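Local coordinates for protein-glutamine gamma-glutamyltransferase (Pagrus major, PDB 1G0D) that cross-links proteins by joining the side chains of peptide-bound glutamines to lysines or other primary amines, probably in a calcium-dependent manner, at residues I42-S47 against I93-H98; L56-H61 against Y108-L113; D66-K71 against N201-I206; A78-W83 against P100-I105. All blocks are in the same frame, centred on the assembly; numbering follows the deposited sequence.

Interaction 1 of 4, residues I42-S47 against I93-H98; sequences ITLQCS and ILLTLH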
loop_
_atom_site.group_PDB
_atom_site.type_symbol
_atom_site.label_atom_id
_atom_site.label_comp_id
_atom_site.label_asym_id
_atom_site.label_seq_id
_atom_site.Cartn_x
_atom_site.Cartn_y
_atom_site.Cartn_z
ATOM N N ILE A 42 15.644 2.506 -33.078
ATOM C CA ILE A 42 16.514 3.653 -32.916
ATOM C C ILE A 42 17.221 3.817 -34.245
ATOM O O ILE A 42 17.165 2.915 -35.069
ATOM C CB ILE A 42 17.539 3.387 -31.756
ATOM C CG1 ILE A 42 18.490 2.242 -32.126
ATOM C CG2 ILE A 42 16.766 2.986 -30.440
ATOM C CD1 ILE A 42 19.807 2.223 -31.332
ATOM N N THR A 43 17.873 4.946 -34.477
ATOM C CA THR A 43 18.574 5.143 -35.745
ATOM C C THR A 43 20.032 5.544 -35.587
ATOM O O THR A 43 20.404 6.165 -34.611
ATOM C CB THR A 43 17.938 6.239 -36.575
ATOM O OG1 THR A 43 17.552 7.324 -35.713
ATOM C CG2 THR A 43 16.748 5.701 -37.318
ATOM N N LEU A 44 20.840 5.178 -36.564
ATOM C CA LEU A 44 22.247 5.518 -36.602
ATOM C C LEU A 44 22.333 6.536 -37.717
ATOM O O LEU A 44 22.171 6.146 -38.882
ATOM C CB LEU A 44 23.081 4.354 -37.095
ATOM C CG LEU A 44 23.668 3.243 -36.278
ATOM C CD1 LEU A 44 24.982 2.839 -36.890
ATOM C CD2 LEU A 44 23.836 3.697 -34.876
ATOM N N GLN A 45 22.560 7.816 -37.412
ATOM C CA GLN A 45 22.720 8.799 -38.491
ATOM C C GLN A 45 24.156 8.705 -38.971
ATOM O O GLN A 45 25.084 8.964 -38.218
ATOM C CB GLN A 45 22.442 10.215 -38.024
ATOM C CG GLN A 45 21.817 11.045 -39.120
ATOM C CD GLN A 45 22.517 12.383 -39.324
ATOM O OE1 GLN A 45 22.304 13.322 -38.550
ATOM N NE2 GLN A 45 23.355 12.483 -40.378
ATOM N N CYS A 46 24.333 8.312 -40.222
ATOM C CA CYS A 46 25.658 8.160 -40.803
ATOM C C CYS A 46 26.113 9.319 -41.708
ATOM O O CYS A 46 25.306 10.103 -42.224
ATOM C CB CYS A 46 25.735 6.831 -41.548
ATOM S SG CYS A 46 25.485 5.396 -40.468
ATOM N N SER A 47 27.430 9.426 -41.867
ATOM C CA SER A 47 28.022 10.484 -42.661
ATOM C C SER A 47 28.164 9.963 -44.073
ATOM O O SER A 47 28.179 10.738 -45.028
ATOM C CB SER A 47 29.379 10.901 -42.084
ATOM O OG SER A 47 30.299 9.832 -42.136
ATOM N N ILE A 93 20.692 4.370 -40.467
ATOM C CA ILE A 93 20.364 2.947 -40.388
ATOM C C ILE A 93 19.340 2.743 -39.242
ATOM O O ILE A 93 19.585 3.128 -38.106
ATOM C CB ILE A 93 21.626 2.102 -40.105
ATOM C CG1 ILE A 93 22.630 2.293 -41.212
ATOM C CG2 ILE A 93 21.293 0.637 -40.074
ATOM C CD1 ILE A 93 23.927 1.527 -40.989
ATOM N N LEU A 94 18.194 2.153 -39.577
ATOM C CA LEU A 94 17.108 1.874 -38.628
ATOM C C LEU A 94 17.419 0.539 -37.968
ATOM O O LEU A 94 17.485 -0.498 -38.634
ATOM C CB LEU A 94 15.773 1.776 -39.362
ATOM C CG LEU A 94 14.442 2.267 -38.745
ATOM C CD1 LEU A 94 13.562 1.063 -38.843
ATOM C CD2 LEU A 94 14.476 2.791 -37.287
ATOM N N LEU A 95 17.586 0.566 -36.651
ATOM C CA LEU A 95 17.927 -0.622 -35.910
ATOM C C LEU A 95 16.771 -0.938 -34.988
ATOM O O LEU A 95 16.495 -0.181 -34.079
ATOM C CB LEU A 95 19.168 -0.337 -35.080
ATOM C CG LEU A 95 20.616 -0.763 -35.385
ATOM C CD1 LEU A 95 20.853 -1.360 -36.787
ATOM C CD2 LEU A 95 21.440 0.470 -35.178
ATOM N N THR A 96 16.074 -2.039 -35.231
ATOM C CA THR A 96 14.963 -2.427 -34.367
ATOM C C THR A 96 15.461 -3.492 -33.410
ATOM O O THR A 96 15.797 -4.588 -33.843
ATOM C CB THR A 96 13.828 -3.015 -35.168
ATOM O OG1 THR A 96 13.432 -2.073 -36.166
ATOM C CG2 THR A 96 12.663 -3.319 -34.263
ATOM N N LEU A 97 15.519 -3.166 -32.121
ATOM C CA LEU A 97 15.995 -4.110 -31.114
ATOM C C LEU A 97 14.809 -4.895 -30.622
ATOM O O LEU A 97 13.757 -4.328 -30.325
ATOM C CB LEU A 97 16.624 -3.395 -29.913
ATOM C CG LEU A 97 18.036 -2.786 -29.811
ATOM C CD1 LEU A 97 18.927 -3.844 -29.285
ATOM C CD2 LEU A 97 18.547 -2.242 -31.129
ATOM N N HIS A 98 14.990 -6.205 -30.547
ATOM C CA HIS A 98 13.959 -7.128 -30.057
ATOM C C HIS A 98 14.471 -7.752 -28.742
ATOM O O HIS A 98 15.522 -8.364 -28.705
ATOM C CB HIS A 98 13.702 -8.237 -31.086
ATOM C CG HIS A 98 12.914 -7.795 -32.276
ATOM N ND1 HIS A 98 11.535 -7.820 -32.306
ATOM C CD2 HIS A 98 13.312 -7.308 -33.475
ATOM C CE1 HIS A 98 11.121 -7.364 -33.475
ATOM N NE2 HIS A 98 12.180 -7.047 -34.202
#
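I42 and L95 sit opposite each other on antiparallel strands, joined by two backbone hydrogen bonds. I42 N donates to L95 O at 3.0 Å, and L95 N returns a nearly straight bond to I42 O at 2.9 Å. Two residues along, L44 and I93 repeat the pattern, with L44 N to I93 O at 2.9 Å and I93 N to L44 O at 2.8 Å. The non-hydrogen-bonded pair T43 and L94 lies between them. Here T43 CA makes a CA-H...O contact of 3.3 Å with I93 O, which therefore receives a weak C-H donor besides L44 N. Strands 40-46 and 92-98 are the inner two of a four-stranded antiparallel sheet, flanked by strands 8-12 and 83-88; this sheet forms one layer of the amino-terminal beta-sandwich characteristic of transglutaminases. Apolar contacts dominate the face that carries I42, L44, I93 and L95, where branched aliphatic residues suit a buried interior; L56 of the other sheet meets L44, I93 and L95. The tightest of these contacts is diagonal, L44 CG against L95 CD2 at 3.7 Å. I42 holds CG1 between its backbone N and carbonyl carbon (chi1 65°), a setting that lays this branch beside L95 CB. At the far end C46, small and weakly polar, places SG 4.2 Å from I93 CD1. On the reverse face T43 and L94 meet through methyl groups, CG2 of T43 to CD2 of L94 at 3.7 Å, and the same leucine methyl also lies against I42 O.

Interaction 2 of 4, residues L56-H61 against Y108-L113; sequences LELVLH and YRLAVL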
loop_
_atom_site.group_PDB
_atom_site.type_symbol
_atom_site.label_atom_id
_atom_site.label_comp_id
_atom_site.label_asym_id
_atom_site.label_seq_id
_atom_site.Cartn_x
_atom_site.Cartn_y
_atom_site.Cartn_z
ATOM N N LEU A 56 27.564 -4.254 -38.849
ATOM C CA LEU A 56 27.260 -3.775 -37.488
ATOM C C LEU A 56 27.188 -4.932 -36.474
ATOM O O LEU A 56 26.799 -6.062 -36.799
ATOM C CB LEU A 56 25.932 -2.973 -37.430
ATOM C CG LEU A 56 25.776 -1.614 -38.128
ATOM C CD1 LEU A 56 24.475 -0.930 -37.724
ATOM C CD2 LEU A 56 26.958 -0.758 -37.799
ATOM N N GLU A 57 27.567 -4.605 -35.239
ATOM C CA GLU A 57 27.590 -5.529 -34.118
ATOM C C GLU A 57 26.976 -4.791 -32.927
ATOM O O GLU A 57 27.243 -3.605 -32.712
ATOM C CB GLU A 57 29.030 -5.904 -33.814
ATOM C CG GLU A 57 29.170 -7.215 -33.151
ATOM C CD GLU A 57 28.965 -8.329 -34.128
ATOM O OE1 GLU A 57 29.833 -8.501 -35.002
ATOM O OE2 GLU A 57 27.933 -9.030 -34.034
ATOM N N LEU A 58 26.145 -5.478 -32.153
ATOM C CA LEU A 58 25.509 -4.827 -31.000
ATOM C C LEU A 58 25.708 -5.578 -29.692
ATOM O O LEU A 58 25.411 -6.771 -29.599
ATOM C CB LEU A 58 23.995 -4.669 -31.233
ATOM C CG LEU A 58 23.478 -3.339 -31.792
ATOM C CD1 LEU A 58 24.023 -3.187 -33.194
ATOM C CD2 LEU A 58 21.952 -3.285 -31.795
ATOM N N VAL A 59 26.214 -4.884 -28.681
ATOM C CA VAL A 59 26.363 -5.520 -27.386
ATOM C C VAL A 59 25.820 -4.632 -26.275
ATOM O O VAL A 59 26.032 -3.420 -26.262
ATOM C CB VAL A 59 27.822 -5.956 -27.123
ATOM C CG1 VAL A 59 28.733 -5.198 -27.996
ATOM C CG2 VAL A 59 28.171 -5.813 -25.659
ATOM N N LEU A 60 25.092 -5.269 -25.362
ATOM C CA LEU A 60 24.463 -4.602 -24.246
ATOM C C LEU A 60 25.237 -4.738 -22.946
ATOM O O LEU A 60 25.838 -5.763 -22.687
ATOM C CB LEU A 60 23.080 -5.196 -24.053
ATOM C CG LEU A 60 22.010 -5.003 -25.123
ATOM C CD1 LEU A 60 20.938 -6.038 -24.934
ATOM C CD2 LEU A 60 21.406 -3.622 -24.990
ATOM N N HIS A 61 25.209 -3.708 -22.114
ATOM C CA HIS A 61 25.918 -3.753 -20.830
ATOM C C HIS A 61 24.975 -3.374 -19.707
ATOM O O HIS A 61 24.262 -2.367 -19.772
ATOM C CB HIS A 61 27.122 -2.802 -20.807
ATOM C CG HIS A 61 28.059 -2.991 -21.956
ATOM N ND1 HIS A 61 29.121 -3.870 -21.910
ATOM C CD2 HIS A 61 28.046 -2.488 -23.216
ATOM C CE1 HIS A 61 29.714 -3.908 -23.088
ATOM N NE2 HIS A 61 29.081 -3.077 -23.899
ATOM N N TYR A 108 20.339 -0.225 -19.132
ATOM C CA TYR A 108 21.286 -0.783 -20.082
ATOM C C TYR A 108 22.072 0.300 -20.776
ATOM O O TYR A 108 21.612 1.428 -20.878
ATOM C CB TYR A 108 20.541 -1.562 -21.162
ATOM C CG TYR A 108 19.949 -2.870 -20.707
ATOM C CD1 TYR A 108 18.709 -2.901 -20.056
ATOM C CD2 TYR A 108 20.593 -4.076 -20.960
ATOM C CE1 TYR A 108 18.110 -4.108 -19.671
ATOM C CE2 TYR A 108 20.007 -5.291 -20.579
ATOM C CZ TYR A 108 18.754 -5.292 -19.937
ATOM O OH TYR A 108 18.123 -6.468 -19.581
ATOM N N ARG A 109 23.258 -0.040 -21.265
ATOM C CA ARG A 109 24.044 0.929 -22.008
ATOM C C ARG A 109 24.344 0.183 -23.271
ATOM O O ARG A 109 24.898 -0.901 -23.225
ATOM C CB ARG A 109 25.334 1.314 -21.276
ATOM C CG ARG A 109 25.289 2.756 -20.641
ATOM C CD ARG A 109 25.051 2.789 -19.088
ATOM N NE ARG A 109 25.887 1.796 -18.393
ATOM C CZ ARG A 109 25.506 1.036 -17.360
ATOM N NH1 ARG A 109 24.279 1.139 -16.852
ATOM N NH2 ARG A 109 26.338 0.110 -16.882
ATOM N N LEU A 110 23.945 0.761 -24.402
ATOM C CA LEU A 110 24.115 0.133 -25.712
ATOM C C LEU A 110 25.323 0.542 -26.513
ATOM O O LEU A 110 25.499 1.716 -26.845
ATOM C CB LEU A 110 22.888 0.392 -26.597
ATOM C CG LEU A 110 22.376 -0.675 -27.587
ATOM C CD1 LEU A 110 22.209 -0.080 -28.950
ATOM C CD2 LEU A 110 23.304 -1.818 -27.664
ATOM N N ALA A 111 26.113 -0.457 -26.881
ATOM C CA ALA A 111 27.290 -0.229 -27.678
ATOM C C ALA A 111 27.124 -0.772 -29.100
ATOM O O ALA A 111 27.135 -1.986 -29.300
ATOM C CB ALA A 111 28.479 -0.880 -27.020
ATOM N N VAL A 112 26.952 0.105 -30.089
ATOM C CA VAL A 112 26.859 -0.350 -31.485
ATOM C C VAL A 112 28.298 -0.322 -32.107
ATOM O O VAL A 112 28.934 0.746 -32.219
ATOM C CB VAL A 112 25.842 0.558 -32.300
ATOM C CG1 VAL A 112 25.850 0.196 -33.794
ATOM C CG2 VAL A 112 24.434 0.395 -31.723
ATOM N N LEU A 113 28.825 -1.499 -32.459
ATOM C CA LEU A 113 30.165 -1.596 -33.047
ATOM C C LEU A 113 30.147 -1.805 -34.550
ATOM O O LEU A 113 29.385 -2.627 -35.049
ATOM C CB LEU A 113 30.937 -2.784 -32.494
ATOM C CG LEU A 113 31.507 -2.972 -31.100
ATOM C CD1 LEU A 113 31.496 -1.726 -30.243
ATOM C CD2 LEU A 113 30.675 -4.060 -30.495
#
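H61 packs across R109 and A111 in an antiparallel ladder joining strands 55-62 and 106-115, neighbours in the second sheet of the amino-terminal beta-sandwich. Three hydrogen-bonded pairs, E57-L113, V59-A111 and H61-R109, alternate with L58-V112 and L60-L110. The histidine begins with CB 3.8 Å from R109 O. In H61, chi1 of -53° puts CG beside the backbone N and anti to the carbonyl carbon, and the ring rises from the sheet with its CD2-NE2 edge turned to the partner strand. CD2 of H61 comes within 3.5 Å of R109 O. Further round the ring, NE2 lies 3.9 Å from A111 CB, a methyl at the edge and in the ring plane; alanine is small enough to let the imidazole lie there. ND1 is hydrogen-bonded to D66 outside the ladder, which should hold the ring's rotation. The other face, carrying L58, L60, L110 and V112, is wholly aliphatic and buried in the sandwich interior. L58 and V112 run alongside each other in the same direction, whereas L60 and L110 meet at a slant, CD2 to CD2 at 3.7 Å. E57 instead sends its carboxylate to K74 and H55, as fits a partly exposed position. On the H61 face V59 and L113 also touch diagonally, V59 CG1 reaching L113 CD2 at 3.4 Å.

Interaction 3 of 4, residues D66-K71 against N201-I206; sequences DEVVIK and NSEMDI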
loop_
_atom_site.group_PDB
_atom_site.type_symbol
_atom_site.label_atom_id
_atom_site.label_comp_id
_atom_site.label_asym_id
_atom_site.label_seq_id
_atom_site.Cartn_x
_atom_site.Cartn_y
_atom_site.Cartn_z
ATOM N N ASP A 66 29.667 -3.597 -15.408
ATOM C CA ASP A 66 29.432 -4.606 -16.425
ATOM C C ASP A 66 29.187 -5.992 -15.860
ATOM O O ASP A 66 29.565 -6.990 -16.450
ATOM C CB ASP A 66 30.594 -4.670 -17.388
ATOM C CG ASP A 66 30.471 -3.657 -18.477
ATOM O OD1 ASP A 66 30.131 -2.488 -18.157
ATOM O OD2 ASP A 66 30.708 -4.037 -19.641
ATOM N N GLU A 67 28.539 -6.046 -14.709
ATOM C CA GLU A 67 28.212 -7.311 -14.086
ATOM C C GLU A 67 27.594 -8.231 -15.177
ATOM O O GLU A 67 27.733 -9.464 -15.142
ATOM C CB GLU A 67 27.218 -7.059 -12.931
ATOM C CG GLU A 67 27.843 -6.528 -11.636
ATOM C CD GLU A 67 27.739 -5.010 -11.486
ATOM O OE1 GLU A 67 27.334 -4.519 -10.408
ATOM O OE2 GLU A 67 28.068 -4.292 -12.447
ATOM N N VAL A 68 26.895 -7.655 -16.145
ATOM C CA VAL A 68 26.332 -8.489 -17.198
ATOM C C VAL A 68 26.426 -7.855 -18.599
ATOM O O VAL A 68 26.153 -6.680 -18.795
ATOM C CB VAL A 68 24.868 -8.892 -16.845
ATOM C CG1 VAL A 68 24.230 -9.631 -17.992
ATOM C CG2 VAL A 68 24.887 -9.809 -15.612
ATOM N N VAL A 69 26.887 -8.635 -19.568
ATOM C CA VAL A 69 26.998 -8.161 -20.938
ATOM C C VAL A 69 26.360 -9.121 -21.963
ATOM O O VAL A 69 26.696 -10.299 -22.056
ATOM C CB VAL A 69 28.488 -7.911 -21.286
ATOM C CG1 VAL A 69 28.630 -7.477 -22.772
ATOM C CG2 VAL A 69 29.024 -6.864 -20.308
ATOM N N ILE A 70 25.450 -8.571 -22.765
ATOM C CA ILE A 70 24.741 -9.362 -23.727
ATOM C C ILE A 70 25.109 -8.965 -25.132
ATOM O O ILE A 70 25.032 -7.793 -25.477
ATOM C CB ILE A 70 23.232 -9.144 -23.530
ATOM C CG1 ILE A 70 22.869 -9.467 -22.086
ATOM C CG2 ILE A 70 22.433 -10.007 -24.465
ATOM C CD1 ILE A 70 21.501 -8.985 -21.655
ATOM N N LYS A 71 25.513 -9.938 -25.937
ATOM C CA LYS A 71 25.819 -9.669 -27.341
ATOM C C LYS A 71 24.529 -9.972 -28.071
ATOM O O LYS A 71 24.114 -11.119 -28.119
ATOM C CB LYS A 71 26.935 -10.585 -27.855
ATOM C CG LYS A 71 28.310 -10.214 -27.285
ATOM C CD LYS A 71 29.431 -11.210 -27.643
ATOM C CE LYS A 71 29.910 -12.062 -26.446
ATOM N NZ LYS A 71 30.215 -11.266 -25.208
ATOM N N ASN A 201 26.439 -9.557 -3.671
ATOM C CA ASN A 201 26.813 -10.022 -5.000
ATOM C C ASN A 201 25.969 -9.306 -6.065
ATOM O O ASN A 201 24.850 -9.719 -6.374
ATOM C CB ASN A 201 26.629 -11.528 -5.109
ATOM C CG ASN A 201 27.119 -12.057 -6.430
ATOM O OD1 ASN A 201 27.248 -11.293 -7.392
ATOM N ND2 ASN A 201 27.405 -13.360 -6.500
ATOM N N SER A 202 26.533 -8.231 -6.608
ATOM C CA SER A 202 25.907 -7.379 -7.616
ATOM C C SER A 202 25.449 -8.054 -8.910
ATOM O O SER A 202 24.327 -7.797 -9.395
ATOM C CB SER A 202 26.879 -6.282 -7.986
ATOM O OG SER A 202 28.120 -6.884 -8.305
ATOM N N GLU A 203 26.340 -8.868 -9.478
ATOM C CA GLU A 203 26.098 -9.608 -10.720
ATOM C C GLU A 203 24.992 -10.666 -10.613
ATOM O O GLU A 203 24.114 -10.756 -11.472
ATOM C CB GLU A 203 27.386 -10.274 -11.172
ATOM C CG GLU A 203 27.252 -10.956 -12.497
ATOM C CD GLU A 203 28.313 -11.978 -12.703
ATOM O OE1 GLU A 203 28.830 -12.082 -13.834
ATOM O OE2 GLU A 203 28.624 -12.679 -11.723
ATOM N N MET A 204 25.043 -11.483 -9.575
ATOM C CA MET A 204 23.999 -12.472 -9.382
ATOM C C MET A 204 22.669 -11.742 -9.191
ATOM O O MET A 204 21.663 -12.139 -9.753
ATOM C CB MET A 204 24.316 -13.322 -8.160
ATOM C CG MET A 204 23.493 -14.581 -7.978
ATOM S SD MET A 204 23.971 -15.399 -6.400
ATOM C CE MET A 204 22.543 -16.457 -6.122
ATOM N N ASP A 205 22.665 -10.672 -8.406
ATOM C CA ASP A 205 21.448 -9.903 -8.182
ATOM C C ASP A 205 20.903 -9.375 -9.510
ATOM O O ASP A 205 19.699 -9.419 -9.742
ATOM C CB ASP A 205 21.712 -8.716 -7.261
ATOM C CG ASP A 205 20.542 -7.739 -7.210
ATOM O OD1 ASP A 205 19.436 -8.146 -6.776
ATOM O OD2 ASP A 205 20.717 -6.557 -7.597
ATOM N N ILE A 206 21.775 -8.864 -10.381
ATOM C CA ILE A 206 21.299 -8.350 -11.659
ATOM C C ILE A 206 20.666 -9.475 -12.473
ATOM O O ILE A 206 19.605 -9.322 -13.107
ATOM C CB ILE A 206 22.450 -7.676 -12.466
ATOM C CG1 ILE A 206 22.746 -6.300 -11.869
ATOM C CG2 ILE A 206 22.051 -7.448 -13.921
ATOM C CD1 ILE A 206 23.885 -5.551 -12.545
#
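E67 lies across the first turn of helix 202-208, its CB 3.7 Å from E203 CB. A bend at chi2 (98°) then swings the carboxylate along the helix start, and OE1 arrives 3.0 Å from S202 CB. R65 accounts for the polar ends: it forms a salt bridge with E67 OE1 and a hydrogen bond with S202 OG, so one guanidinium ties the two segments together. The acid's nearness to the amino end of the helix may add a modest favourable electrostatic term. V68 and I206 run antiparallel alongside each other, CG2 to CG2 at 4.1 Å, while the aliphatic CG of E203 lies athwart V68. I206 also presses CD1 against E67 CB at 3.7 Å, giving the stem of the glutamate an apolar bed. N201 is the N-cap, a usual role for asparagine: its OD1 accepts from M204 N at 3.1 Å, the donor standing well above the carbonyl plane. A classic beta bulge sets both E67 and V68 opposite L62 where edge strand 68-72 begins. The contact is interdomain, joining the amino-terminal sandwich to helix 202-208, which in this family belongs to the catalytic core; I206 reaches L62 of strand 55-62 and V104 of the loop before strand 106-115.

Interaction 4 of 4, residues A78-W83 against P100-I105; sequences ARDKWW and PANAVI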
loop_
_atom_site.group_PDB
_atom_site.type_symbol
_atom_site.label_atom_id
_atom_site.label_comp_id
_atom_site.label_asym_id
_atom_site.label_seq_id
_atom_site.Cartn_x
_atom_site.Cartn_y
_atom_site.Cartn_z
ATOM N N ALA A 78 16.610 -16.604 -30.862
ATOM C CA ALA A 78 15.814 -17.560 -30.062
ATOM C C ALA A 78 14.535 -16.830 -29.655
ATOM O O ALA A 78 14.065 -15.934 -30.381
ATOM C CB ALA A 78 16.581 -17.973 -28.819
ATOM N N ARG A 79 13.946 -17.133 -28.529
ATOM C CA ARG A 79 12.715 -16.452 -28.141
ATOM C C ARG A 79 13.053 -15.679 -26.876
ATOM O O ARG A 79 12.541 -14.584 -26.580
ATOM C CB ARG A 79 11.604 -17.457 -27.919
ATOM C CG ARG A 79 10.605 -17.527 -29.079
ATOM C CD ARG A 79 9.342 -18.283 -28.698
ATOM N NE ARG A 79 8.503 -17.512 -27.782
ATOM C CZ ARG A 79 8.510 -17.656 -26.456
ATOM N NH1 ARG A 79 9.317 -18.545 -25.879
ATOM N NH2 ARG A 79 7.698 -16.913 -25.711
ATOM N N ASP A 80 13.942 -16.276 -26.113
ATOM C CA ASP A 80 14.402 -15.653 -24.907
ATOM C C ASP A 80 15.769 -15.019 -25.222
ATOM O O ASP A 80 16.532 -14.639 -24.329
ATOM C CB ASP A 80 14.447 -16.677 -23.768
ATOM C CG ASP A 80 15.712 -17.522 -23.783
ATOM O OD1 ASP A 80 16.057 -18.087 -24.850
ATOM O OD2 ASP A 80 16.350 -17.620 -22.707
ATOM N N LYS A 81 16.053 -14.884 -26.514
ATOM C CA LYS A 81 17.298 -14.291 -26.963
ATOM C C LYS A 81 17.074 -12.889 -27.485
ATOM O O LYS A 81 16.107 -12.647 -28.192
ATOM C CB LYS A 81 17.901 -15.116 -28.093
ATOM C CG LYS A 81 18.863 -16.226 -27.668
ATOM C CD LYS A 81 19.790 -15.821 -26.517
ATOM C CE LYS A 81 19.961 -16.928 -25.433
ATOM N NZ LYS A 81 19.038 -16.801 -24.247
ATOM N N TRP A 82 17.968 -11.967 -27.147
ATOM C CA TRP A 82 17.889 -10.586 -27.642
ATOM C C TRP A 82 18.339 -10.631 -29.118
ATOM O O TRP A 82 19.212 -11.414 -29.472
ATOM C CB TRP A 82 18.879 -9.686 -26.891
ATOM C CG TRP A 82 18.406 -8.967 -25.665
ATOM C CD1 TRP A 82 18.464 -9.426 -24.371
ATOM C CD2 TRP A 82 17.942 -7.613 -25.581
ATOM N NE1 TRP A 82 18.071 -8.442 -23.492
ATOM C CE2 TRP A 82 17.747 -7.318 -24.201
ATOM C CE3 TRP A 82 17.672 -6.615 -26.534
ATOM C CZ2 TRP A 82 17.300 -6.078 -23.756
ATOM C CZ3 TRP A 82 17.225 -5.376 -26.088
ATOM C CH2 TRP A 82 17.044 -5.120 -24.700
ATOM N N TRP A 83 17.762 -9.809 -29.987
ATOM C CA TRP A 83 18.210 -9.787 -31.387
ATOM C C TRP A 83 17.727 -8.523 -32.067
ATOM O O TRP A 83 16.806 -7.862 -31.582
ATOM C CB TRP A 83 17.725 -11.015 -32.162
ATOM C CG TRP A 83 16.250 -11.099 -32.333
ATOM C CD1 TRP A 83 15.346 -11.668 -31.468
ATOM C CD2 TRP A 83 15.498 -10.648 -33.461
ATOM N NE1 TRP A 83 14.078 -11.602 -31.999
ATOM C CE2 TRP A 83 14.138 -10.980 -33.225
ATOM C CE3 TRP A 83 15.835 -10.000 -34.658
ATOM C CZ2 TRP A 83 13.121 -10.687 -34.134
ATOM C CZ3 TRP A 83 14.818 -9.717 -35.566
ATOM C CH2 TRP A 83 13.470 -10.064 -35.294
ATOM N N PRO A 100 13.875 -10.257 -25.262
ATOM C CA PRO A 100 13.027 -11.381 -24.835
ATOM C C PRO A 100 12.039 -10.896 -23.771
ATOM O O PRO A 100 12.235 -9.839 -23.169
ATOM C CB PRO A 100 14.017 -12.392 -24.261
ATOM C CG PRO A 100 15.229 -11.570 -23.864
ATOM C CD PRO A 100 15.273 -10.401 -24.815
ATOM N N ALA A 101 10.974 -11.653 -23.565
ATOM C CA ALA A 101 9.986 -11.307 -22.553
ATOM C C ALA A 101 10.510 -11.676 -21.139
ATOM O O ALA A 101 9.822 -11.416 -20.145
ATOM C CB ALA A 101 8.654 -12.017 -22.842
ATOM N N ASN A 102 11.697 -12.294 -21.049
ATOM C CA ASN A 102 12.283 -12.612 -19.755
ATOM C C ASN A 102 13.493 -11.711 -19.544
ATOM O O ASN A 102 14.348 -11.978 -18.705
ATOM C CB ASN A 102 12.696 -14.086 -19.641
ATOM C CG ASN A 102 13.670 -14.510 -20.708
ATOM O OD1 ASN A 102 13.967 -13.751 -21.624
ATOM N ND2 ASN A 102 14.174 -15.740 -20.603
ATOM N N ALA A 103 13.553 -10.620 -20.297
ATOM C CA ALA A 103 14.659 -9.691 -20.174
ATOM C C ALA A 103 14.838 -9.135 -18.732
ATOM O O ALA A 103 13.865 -8.938 -17.989
ATOM C CB ALA A 103 14.449 -8.574 -21.142
ATOM N N VAL A 104 16.093 -8.889 -18.344
ATOM C CA VAL A 104 16.425 -8.338 -17.036
ATOM C C VAL A 104 16.062 -6.859 -17.048
ATOM O O VAL A 104 16.480 -6.131 -17.937
ATOM C CB VAL A 104 17.944 -8.450 -16.749
ATOM C CG1 VAL A 104 18.270 -7.740 -15.478
ATOM C CG2 VAL A 104 18.349 -9.893 -16.613
ATOM N N ILE A 105 15.255 -6.407 -16.088
ATOM C CA ILE A 105 14.917 -4.986 -16.040
ATOM C C ILE A 105 16.157 -4.226 -15.540
ATOM O O ILE A 105 16.973 -4.766 -14.791
ATOM C CB ILE A 105 13.682 -4.714 -15.122
ATOM C CG1 ILE A 105 13.981 -5.067 -13.685
ATOM C CG2 ILE A 105 12.520 -5.599 -15.533
ATOM C CD1 ILE A 105 12.986 -4.417 -12.749
HETATM O O HOH W 1 10.325 -13.665 -25.621
HETATM O O HOH W 2 18.586 -9.109 -20.656
#
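W82 CG lies on the side of the backbone N, chi1 swung out to -92°, with the ring plane square to the stem (chi2 90°), and this presents one ring face to P100. The proline's CD sits 3.5 Å from the centroid of the five-membered ring and 17° off its normal, a CH-pi contact. Proline suits the place because the hydrogens on CD, next to the ring nitrogen, are slightly polarised; the pyrrolidine stands roughly upright on the indole and its CD leads. P100 also opens a type I beta turn to A103, closed by A103 N donating to P100 O at 3.3 Å. On the outer side P100 CB rests against the backbone of D80. N102 brings ND2 to 3.3 Å from D80 CB, and the D80 carboxylate forms a salt bridge with K81 NZ, its bonds long and weak. Water joins the loops twice. One molecule donates to R79 O at 2.6 Å and accepts from A101 N at 2.9 Å; R79 and D80 are both poorly ordered, and their distances deserve caution. The other lies in the indole plane, accepting from W82 NE1 at 3.0 Å and, weakly, from V104 N, so the one polar atom of the buried indole is satisfied. These loops, leading into strands 83-88 and 106-115, close one end of the beta-sandwich, where W82 inserts among L60 of strand 55-62, I70 and V72 of strand 68-72, and F130 and M132 of strand 121-133.

Interactions 1 and 2 lie in the two facing layers of the amino-terminal beta-sandwich: their centres are about 12 Å apart, and leucines interlock between them, L97 CD2 to L58 CD2 at 3.6 Å. Interaction 4 seals one end of this core, W82 CD2 touching L60 CD1 of interaction 2 at 3.4 Å, while H98 N of interaction 1 probably hydrogen-bonds to W83 O at 2.7 Å. The 66-71 segment of interaction 3 belongs to the edge strand of the second sheet and carries the sandwich to helix 202-208; L60 N and I70 O probably bond across it. Interactions 3 and 4 have centres about 15 Å apart. All four lie away from the active-site residues C272, H332 and D355.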